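Local coordinates for putative outer membrane protein (LpxR) (Salmonella typhimurium, PDB 3FID) that is a zinc-binding outer membrane enzyme that deacylates lipid A, the membrane anchor of lipopolysaccharide, at residues A72-R77 / T241-V246; G113-Q118 / P131-Q136. All coordinates share one frame; numbering follows the deposited sequence.

Contact 1 of 2, residues A72-R77 / T241-V246; sequences AVKGDR and TKMETV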
loop_
_atom_site.group_PDB
_atom_site.type_symbol
_atom_site.label_atom_id
_atom_site.label_comp_id
_atom_site.label_asym_id
_atom_site.label_seq_id
_atom_site.Cartn_x
_atom_site.Cartn_y
_atom_site.Cartn_z
ATOM N N ALA A 72 -17.154 -2.755 17.810
ATOM C CA ALA A 72 -15.948 -3.540 17.567
ATOM C C ALA A 72 -16.062 -4.868 18.306
ATOM O O ALA A 72 -16.783 -4.965 19.305
ATOM C CB ALA A 72 -14.709 -2.780 18.004
ATOM N N VAL A 73 -15.368 -5.879 17.794
ATOM C CA VAL A 73 -15.378 -7.235 18.356
ATOM C C VAL A 73 -13.965 -7.516 18.892
ATOM O O VAL A 73 -12.970 -7.412 18.158
ATOM C CB VAL A 73 -15.769 -8.292 17.266
ATOM C CG1 VAL A 73 -15.560 -9.709 17.755
ATOM C CG2 VAL A 73 -17.224 -8.122 16.840
ATOM N N LYS A 74 -13.861 -7.873 20.166
ATOM C CA LYS A 74 -12.565 -8.279 20.712
ATOM C C LYS A 74 -12.052 -9.444 19.882
ATOM O O LYS A 74 -12.807 -10.362 19.581
ATOM C CB LYS A 74 -12.696 -8.716 22.169
ATOM C CG LYS A 74 -11.357 -8.842 22.894
ATOM C CD LYS A 74 -10.802 -7.458 23.227
ATOM C CE LYS A 74 -9.460 -7.531 24.022
ATOM N NZ LYS A 74 -9.120 -6.243 24.767
ATOM N N GLY A 75 -10.778 -9.413 19.492
ATOM C CA GLY A 75 -10.270 -10.466 18.592
ATOM C C GLY A 75 -10.236 -10.128 17.107
ATOM O O GLY A 75 -9.672 -10.884 16.308
ATOM N N ASP A 76 -10.813 -8.992 16.716
ATOM C CA ASP A 76 -10.753 -8.560 15.301
ATOM C C ASP A 76 -10.441 -7.071 15.297
ATOM O O ASP A 76 -10.656 -6.367 16.302
ATOM C CB ASP A 76 -12.085 -8.847 14.564
ATOM C CG ASP A 76 -11.954 -8.869 13.020
ATOM O OD1 ASP A 76 -10.876 -8.559 12.445
ATOM O OD2 ASP A 76 -12.977 -9.187 12.369
ATOM N N ARG A 77 -9.893 -6.576 14.192
ATOM C CA ARG A 77 -9.621 -5.149 14.135
ATOM C C ARG A 77 -10.928 -4.357 14.152
ATOM O O ARG A 77 -11.958 -4.790 13.625
ATOM C CB ARG A 77 -8.712 -4.771 12.935
ATOM C CG ARG A 77 -9.311 -4.974 11.591
ATOM C CD ARG A 77 -8.204 -5.199 10.527
ATOM N NE ARG A 77 -7.237 -4.131 10.502
ATOM C CZ ARG A 77 -5.967 -4.250 10.118
ATOM N NH1 ARG A 77 -5.443 -5.429 9.770
ATOM N NH2 ARG A 77 -5.193 -3.184 10.159
ATOM N N THR A 241 -16.512 1.339 22.979
ATOM C CA THR A 241 -16.133 0.231 23.878
ATOM C C THR A 241 -14.815 0.487 24.588
ATOM O O THR A 241 -14.465 -0.236 25.528
ATOM C CB THR A 241 -16.092 -1.141 23.165
ATOM O OG1 THR A 241 -15.317 -1.051 21.954
ATOM C CG2 THR A 241 -17.493 -1.604 22.817
ATOM N N LYS A 242 -14.061 1.485 24.132
ATOM C CA LYS A 242 -12.790 1.875 24.775
ATOM C C LYS A 242 -11.791 0.733 24.984
ATOM O O LYS A 242 -11.150 0.636 26.034
ATOM C CB LYS A 242 -13.046 2.597 26.110
ATOM C CG LYS A 242 -13.780 3.907 25.944
ATOM C CD LYS A 242 -14.013 4.587 27.282
ATOM C CE LYS A 242 -14.713 5.915 27.068
ATOM N NZ LYS A 242 -15.976 5.717 26.294
ATOM N N MET A 243 -11.641 -0.123 23.979
ATOM C CA MET A 243 -10.702 -1.234 24.111
ATOM C C MET A 243 -9.711 -1.239 22.968
ATOM O O MET A 243 -9.958 -0.630 21.928
ATOM C CB MET A 243 -11.433 -2.572 24.179
ATOM C CG MET A 243 -12.327 -2.889 23.004
ATOM S SD MET A 243 -12.973 -4.565 23.118
ATOM C CE MET A 243 -14.218 -4.550 21.833
ATOM N N GLU A 244 -8.582 -1.905 23.197
ATOM C CA GLU A 244 -7.680 -2.297 22.128
ATOM C C GLU A 244 -8.138 -3.685 21.802
ATOM O O GLU A 244 -8.201 -4.527 22.693
ATOM C CB GLU A 244 -6.260 -2.416 22.622
ATOM C CG GLU A 244 -5.637 -1.206 23.190
ATOM C CD GLU A 244 -4.178 -1.487 23.550
ATOM O OE1 GLU A 244 -3.816 -1.211 24.724
ATOM O OE2 GLU A 244 -3.420 -2.012 22.675
ATOM N N THR A 245 -8.456 -3.950 20.547
ATOM C CA THR A 245 -9.188 -5.175 20.222
ATOM C C THR A 245 -8.329 -6.414 19.950
ATOM O O THR A 245 -8.851 -7.511 19.954
ATOM C CB THR A 245 -10.142 -4.972 19.027
ATOM O OG1 THR A 245 -9.373 -4.573 17.877
ATOM C CG2 THR A 245 -11.191 -3.911 19.332
ATOM N N VAL A 246 -7.027 -6.247 19.706
ATOM C CA VAL A 246 -6.187 -7.355 19.224
ATOM C C VAL A 246 -4.792 -7.326 19.830
ATOM O O VAL A 246 -4.378 -6.301 20.364
ATOM C CB VAL A 246 -6.015 -7.302 17.683
ATOM C CG1 VAL A 246 -7.352 -7.242 16.980
ATOM C CG2 VAL A 246 -5.153 -6.093 17.264
#
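Thr245 grips the turn of 72-77 with both its backbone and its side chain. Gly75 N donates to Thr245 O at 2.7 Å, in the carbonyl plane and nearly straight (164°), while Thr245 OG1 donates back to Asp76 O, also at 2.7 Å. The hydroxyl can face that carbonyl because chi1 of 60° sets OG1 between the backbone N and carbonyl carbon of Thr245, leaving CG2 beside the N, where it meets Ala72 CB at 3.9 Å. The turn itself, Val73 to Asp76, is a type II beta turn closed by Asp76 N to Val73 O (3.0 Å); the positive phi of Gly75 fits its third position.

The one charged group bonded across the contact is the ammonium of Lys74. Its chain bends at chi2 (75°) and runs over the other loop until NZ reaches Glu244 O at 2.8 Å, almost head-on to the carbonyl.

Van der Waals packing fills in around these bonds. Lys74 CD lies 3.6 Å from Met243 SD as the two chains cross obliquely. The methyl CE of Met243 settles against Ala72 O, and its apolar partner is Ala72 CB, with Met243 CE to Ala72 CB at 4.2 Å. Val246 CG1 packs on the peptide between Asp76 and Arg77.

Asp76 and Arg77 direct their charged ends elsewhere, Asp76 OD2 to Ser63 N and Asn66, Arg77 NH1 to Asp32 and Glu278. The contact thus joins two long loops of the barrel, one between strands 49-60 and 80-94, the other between helix 232-235 and strand 251-263, with Leu234 of that helix touching both Val246 and Arg77.

Contact 2 of 2, residues G113-Q118 / P131-Q136; sequences GGQEVQ and PAWQDQ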
loop_
_atom_site.group_PDB
_atom_site.type_symbol
_atom_site.label_atom_id
_atom_site.label_comp_id
_atom_site.label_asym_id
_atom_site.label_seq_id
_atom_site.Cartn_x
_atom_site.Cartn_y
_atom_site.Cartn_z
ATOM N N GLY A 113 -11.989 10.321 8.192
ATOM C CA GLY A 113 -13.177 10.335 7.310
ATOM C C GLY A 113 -13.610 8.998 6.726
ATOM O O GLY A 113 -14.306 8.953 5.699
ATOM N N GLY A 114 -13.168 7.902 7.342
ATOM C CA GLY A 114 -13.530 6.548 6.866
ATOM C C GLY A 114 -15.019 6.220 6.892
ATOM O O GLY A 114 -15.549 5.688 5.909
ATOM N N GLN A 115 -15.703 6.526 8.005
ATOM C CA GLN A 115 -17.176 6.316 8.057
ATOM C C GLN A 115 -17.892 7.090 6.962
ATOM O O GLN A 115 -18.809 6.575 6.314
ATOM C CB GLN A 115 -17.742 6.726 9.418
ATOM C CG GLN A 115 -19.269 6.579 9.559
ATOM C CD GLN A 115 -19.729 6.831 10.985
ATOM O OE1 GLN A 115 -19.123 7.624 11.713
ATOM N NE2 GLN A 115 -20.797 6.127 11.405
ATOM N N GLU A 116 -17.492 8.345 6.759
ATOM C CA GLU A 116 -18.146 9.210 5.773
ATOM C C GLU A 116 -17.982 8.652 4.364
ATOM O O GLU A 116 -18.952 8.502 3.663
ATOM C CB GLU A 116 -17.603 10.644 5.867
ATOM C CG GLU A 116 -17.994 11.402 7.168
ATOM C CD GLU A 116 -17.011 11.204 8.337
ATOM O OE1 GLU A 116 -16.255 10.198 8.382
ATOM O OE2 GLU A 116 -17.004 12.064 9.248
ATOM N N VAL A 117 -16.749 8.299 3.987
ATOM C CA VAL A 117 -16.449 7.778 2.654
ATOM C C VAL A 117 -17.125 6.442 2.380
ATOM O O VAL A 117 -17.742 6.256 1.310
ATOM C CB VAL A 117 -14.921 7.679 2.405
ATOM C CG1 VAL A 117 -14.603 6.867 1.154
ATOM C CG2 VAL A 117 -14.319 9.085 2.289
ATOM N N GLN A 118 -17.006 5.507 3.329
ATOM C CA GLN A 118 -17.616 4.179 3.146
ATOM C C GLN A 118 -19.131 4.221 3.170
ATOM O O GLN A 118 -19.760 3.621 2.319
ATOM C CB GLN A 118 -17.089 3.137 4.145
ATOM C CG GLN A 118 -17.426 1.690 3.683
ATOM C CD GLN A 118 -17.072 0.642 4.727
ATOM O OE1 GLN A 118 -17.658 0.604 5.825
ATOM N NE2 GLN A 118 -16.138 -0.235 4.377
ATOM N N PRO A 131 -22.699 -0.359 11.072
ATOM C CA PRO A 131 -22.877 0.470 12.274
ATOM C C PRO A 131 -21.647 0.597 13.182
ATOM O O PRO A 131 -21.544 1.576 13.905
ATOM C CB PRO A 131 -24.060 -0.207 13.006
ATOM C CG PRO A 131 -24.021 -1.642 12.516
ATOM C CD PRO A 131 -23.590 -1.546 11.071
ATOM N N ALA A 132 -20.720 -0.360 13.131
ATOM C CA ALA A 132 -19.552 -0.343 14.051
ATOM C C ALA A 132 -18.556 0.771 13.770
ATOM O O ALA A 132 -17.568 0.916 14.482
ATOM C CB ALA A 132 -18.858 -1.717 14.128
ATOM N N TRP A 133 -18.820 1.578 12.736
ATOM C CA TRP A 133 -18.080 2.821 12.557
ATOM C C TRP A 133 -18.232 3.745 13.781
ATOM O O TRP A 133 -17.370 4.546 14.041
ATOM C CB TRP A 133 -18.504 3.532 11.259
ATOM C CG TRP A 133 -17.747 3.061 10.056
ATOM C CD1 TRP A 133 -18.239 2.350 8.981
ATOM C CD2 TRP A 133 -16.356 3.294 9.782
ATOM N NE1 TRP A 133 -17.230 2.121 8.065
ATOM C CE2 TRP A 133 -16.067 2.687 8.527
ATOM C CE3 TRP A 133 -15.336 3.967 10.466
ATOM C CZ2 TRP A 133 -14.779 2.722 7.941
ATOM C CZ3 TRP A 133 -14.050 3.997 9.894
ATOM C CH2 TRP A 133 -13.785 3.356 8.639
ATOM N N GLN A 134 -19.326 3.605 14.547
ATOM C CA GLN A 134 -19.527 4.379 15.785
ATOM C C GLN A 134 -18.478 4.010 16.827
ATOM O O GLN A 134 -18.175 4.803 17.712
ATOM C CB GLN A 134 -20.970 4.181 16.363
ATOM C CG GLN A 134 -21.315 2.765 16.801
ATOM C CD GLN A 134 -22.798 2.561 17.208
ATOM O OE1 GLN A 134 -23.439 3.465 17.775
ATOM N NE2 GLN A 134 -23.330 1.366 16.939
ATOM N N ASP A 135 -17.959 2.786 16.731
ATOM C CA ASP A 135 -16.943 2.296 17.667
ATOM C C ASP A 135 -15.549 2.213 17.005
ATOM O O ASP A 135 -14.713 1.384 17.377
ATOM C CB ASP A 135 -17.409 0.937 18.252
ATOM C CG ASP A 135 -16.667 0.553 19.516
ATOM O OD1 ASP A 135 -16.195 1.456 20.241
ATOM O OD2 ASP A 135 -16.587 -0.666 19.788
ATOM N N GLN A 136 -15.303 3.074 16.003
ATOM C CA GLN A 136 -13.995 3.114 15.317
ATOM C C GLN A 136 -12.840 3.518 16.236
ATOM O O GLN A 136 -13.067 4.018 17.339
ATOM C CB GLN A 136 -14.068 4.021 14.070
ATOM C CG GLN A 136 -14.209 5.546 14.320
ATOM C CD GLN A 136 -14.245 6.308 13.004
ATOM O OE1 GLN A 136 -13.302 6.243 12.235
ATOM N NE2 GLN A 136 -15.349 7.012 12.735
HETATM O O HOH W 1 -12.231 7.596 10.067
HETATM O O HOH W 2 -15.028 8.558 10.147
HETATM O O HOH W 3 -17.884 7.606 14.136
#
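Trp133 lays one face of its indole over the first turn of helix 114-125. Gln115 CA sits above the five-membered ring, 3.8 Å from its centroid and close to the ring normal, a CH-pi contact, while the Gly114 carbonyl carbon comes within 3.6 Å of Trp133 CH2, toward the rim. Gly114 has no side chain, and the six-membered ring comes down directly on its backbone.

The indole N-H is spent on Gln118, one helical turn on. Trp133 NE1 donates to Gln118 OE1 at 2.7 Å and 172°, in the plane of the ring, yet the donor stands well above the carbonyl plane of the amide, which is turned 80° from the indole. With CG of Gln118 anti to the backbone N (chi1 -164°) and the chain extended, the amide reaches the edge of the ring.

This is a helix start packed on the short 3-10 segment 131-134 that follows the same helix, an excursion from the barrel between strands 97-108 and 140-157. Gly113 takes the N-cap position. Phe79 and Ile59 also touch Trp133, and the side chain of Gln118 lies about 4 Å from that of Thr34, a zinc ligand, making it a possible second-shell residue.

The side chains of Gln115 and Trp133 pass in opposite directions, with Gln115 NE2 3.5 Å from Trp133 CB. Waters join the two segments around Gln136. One accepts from Gly114 N and reaches Gln136 OE1; another accepts from both Gln115 N, a first-turn N-H, and Gln136 NE2, and lies close to Glu116 OE1. A third accepts from Gln136 NE2 and donates to Gln115 OE1 at 2.7 Å and to Trp133 O.

In the fold
Contact 2 is nested inside the chain span closed by contact 1: 72-77 comes first, then 113-118 and 131-136, and last 241-246. Their centres lie 15 Å apart on the same side of the chain's centre, and both belong to the connections between strands of the antiparallel beta-barrel. Asp135, from contact 2, ties them together: its OD2 accepts from Ala72 N at 2.9 Å and is probably hydrogen-bonded to Thr241 OG1, at 2.5 Å, so it meets both segments of contact 1. Three inter-strand connections are thereby tied into one cluster at one end of the barrel, the end that also carries the zinc site of Asp10 and Thr34.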